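Local coordinates for protein D-aminoacyl-tRNA deacylase 1 (Homo sapiens, PDB 2OKV) that removes D-amino acids, and glycine from mischarged tRNA(Ala), as a homodimeric editing enzyme, and may also act in DNA replication, at residues V13-G17 and E18-A22. Numbering follows the deposited sequence.
Sequences VTVGG and EQISA
Val15 and Glu18 close the two-residue turn of the beta hairpin formed by strands 10-15 and 18-23 through paired backbone bonds. Val15 N reaches Glu18 O at 2.9 Å, and Glu18 N returns to Val15 O at 3.1 Å; this second bond is the more bent, at 148°, its donor standing above the carbonyl plane. Gly16 and Gly17, both with positive phi, are the central residues of a type I' turn from Val15 to Glu18.

Farther along, the backbone pairing becomes a classic beta bulge. Val13 O takes Ile20 N at 2.8 Å and, weakly, Ser21 N at 3.5 Å, while Val13 N donates to Ser21 O at 3.0 Å. The extra residue, with Ile20 psi at -46°, brings the Ile20 side chain to the face that also carries Val13, Val15 and Ser21. There Ser21 OG is hydrogen-bonded to Asp124 O.

Apolar contact follows from that shift. Ile20 CG1 lies anti to its own carbonyl carbon (chi1 -62°) and meets Val15 CG2 at 3.7 Å; its CB passes Val13 CG1 at 4.1 Å. Val13 continues inward onto Leu75 and Val77 of strand 73-78.

On the other face, Thr14 CG2 packs over the backbone, 3.5 Å from Glu18 O.

Backbone bonding thus sets the hairpin's register, whereas the bulge turns Ile20 onto the side of Val13 and Val15, of which only Val13 is buried.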
ATOM      1  N   VAL B  13      13.396  -7.112   1.483  1.00 39.17           N
ATOM      2  CA  VAL B  13      13.945  -6.002   0.722  1.00 38.89           C
ATOM      3  C   VAL B  13      15.213  -6.492   0.074  1.00 39.35           C
ATOM      4  O   VAL B  13      16.073  -7.103   0.743  1.00 38.63           O
ATOM      5  CB  VAL B  13      14.243  -4.790   1.638  1.00 38.48           C
ATOM      6  CG1 VAL B  13      15.061  -3.715   0.913  1.00 39.51           C
ATOM      7  CG2 VAL B  13      12.939  -4.214   2.206  1.00 38.64           C
ATOM      8  N   THR B  14      15.306  -6.232  -1.230  1.00 39.22           N
ATOM      9  CA  THR B  14      16.521  -6.456  -2.020  1.00 40.33           C
ATOM     10  C   THR B  14      17.031  -5.114  -2.572  1.00 40.08           C
ATOM     11  O   THR B  14      16.237  -4.229  -2.891  1.00 39.78           O
ATOM     12  CB  THR B  14      16.210  -7.416  -3.202  1.00 39.76           C
ATOM     13  OG1 THR B  14      15.999  -8.742  -2.693  1.00 45.21           O
ATOM     14  CG2 THR B  14      17.336  -7.481  -4.126  1.00 43.20           C
ATOM     15  N   VAL B  15      18.350  -4.976  -2.677  1.00 40.17           N
ATOM     16  CA  VAL B  15      18.986  -3.860  -3.374  1.00 41.23           C
ATOM     17  C   VAL B  15      19.959  -4.471  -4.390  1.00 41.62           C
ATOM     18  O   VAL B  15      20.961  -5.056  -4.005  1.00 41.25           O
ATOM     19  CB  VAL B  15      19.735  -2.920  -2.393  1.00 40.70           C
ATOM     20  CG1 VAL B  15      20.647  -1.895  -3.143  1.00 41.57           C
ATOM     21  CG2 VAL B  15      18.755  -2.218  -1.475  1.00 41.96           C
ATOM     22  N   GLY B  16      19.618  -4.374  -5.673  1.00 42.31           N
ATOM     23  CA  GLY B  16      20.427  -4.927  -6.757  1.00 43.15           C
ATOM     24  C   GLY B  16      20.506  -6.442  -6.753  1.00 44.09           C
ATOM     25  O   GLY B  16      21.455  -7.021  -7.262  1.00 43.91           O
ATOM     26  N   GLY B  17      19.501  -7.097  -6.188  1.00 44.73           N
ATOM     27  CA  GLY B  17      19.520  -8.557  -6.080  1.00 45.86           C
ATOM     28  C   GLY B  17      20.103  -9.058  -4.764  1.00 46.44           C
ATOM     29  O   GLY B  17      19.974 -10.243  -4.446  1.00 47.27           O
ATOM     30  N   GLU B  18      20.734  -8.159  -4.002  1.00 45.83           N
ATOM     31  CA  GLU B  18      21.222  -8.468  -2.653  1.00 45.63           C
ATOM     32  C   GLU B  18      20.134  -8.351  -1.589  1.00 45.29           C
ATOM     33  O   GLU B  18      19.549  -7.269  -1.396  1.00 43.76           O
ATOM     34  CB  GLU B  18      22.367  -7.544  -2.293  1.00 46.03           C
ATOM     35  CG  GLU B  18      22.686  -7.455  -0.795  1.00 47.68           C
ATOM     36  CD  GLU B  18      23.966  -6.707  -0.548  1.00 49.13           C
ATOM     37  OE1 GLU B  18      24.095  -5.986   0.487  1.00 48.41           O
ATOM     38  OE2 GLU B  18      24.839  -6.834  -1.421  1.00 51.06           O
ATOM     39  N   GLN B  19      19.871  -9.455  -0.890  1.00 45.11           N
ATOM     40  CA  GLN B  19      18.829  -9.446   0.131  1.00 45.06           C
ATOM     41  C   GLN B  19      19.350  -8.688   1.327  1.00 44.60           C
ATOM     42  O   GLN B  19      20.388  -9.059   1.882  1.00 45.25           O
ATOM     43  CB  GLN B  19      18.393 -10.854   0.548  1.00 45.46           C
ATOM     44  CG  GLN B  19      17.324 -10.800   1.655  1.00 46.66           C
ATOM     45  CD  GLN B  19      16.563 -12.097   1.839  1.00 50.23           C
ATOM     46  OE1 GLN B  19      15.841 -12.550   0.940  1.00 50.47           O
ATOM     47  NE2 GLN B  19      16.705 -12.698   3.018  1.00 49.83           N
ATOM     48  N   ILE B  20      18.644  -7.616   1.689  1.00 43.50           N
ATOM     49  CA  ILE B  20      18.996  -6.734   2.811  1.00 43.17           C
ATOM     50  C   ILE B  20      18.320  -7.200   4.123  1.00 42.77           C
ATOM     51  O   ILE B  20      18.940  -7.239   5.190  1.00 42.53           O
ATOM     52  CB  ILE B  20      18.544  -5.256   2.524  1.00 43.09           C
ATOM     53  CG1 ILE B  20      19.241  -4.666   1.282  1.00 42.13           C
ATOM     54  CG2 ILE B  20      18.758  -4.362   3.737  1.00 44.94           C
ATOM     55  CD1 ILE B  20      20.763  -4.729   1.268  1.00 41.10           C
ATOM     56  N   SER B  21      17.036  -7.512   4.041  1.00 41.40           N
ATOM     57  CA  SER B  21      16.304  -7.961   5.213  1.00 41.02           C
ATOM     58  C   SER B  21      15.109  -8.774   4.772  1.00 40.44           C
ATOM     59  O   SER B  21      14.706  -8.719   3.605  1.00 39.42           O
ATOM     60  CB  SER B  21      15.871  -6.753   6.052  1.00 41.74           C
ATOM     61  OG  SER B  21      15.004  -5.913   5.321  1.00 44.14           O
ATOM     62  N   ALA B  22      14.548  -9.537   5.703  1.00 39.39           N
ATOM     63  CA  ALA B  22      13.408 -10.385   5.418  1.00 39.17           C
ATOM     64  C   ALA B  22      12.671 -10.665   6.717  1.00 38.97           C
ATOM     65  O   ALA B  22      13.308 -10.824   7.769  1.00 37.69           O
ATOM     66  CB  ALA B  22      13.864 -11.685   4.798  1.00 38.72           C
TER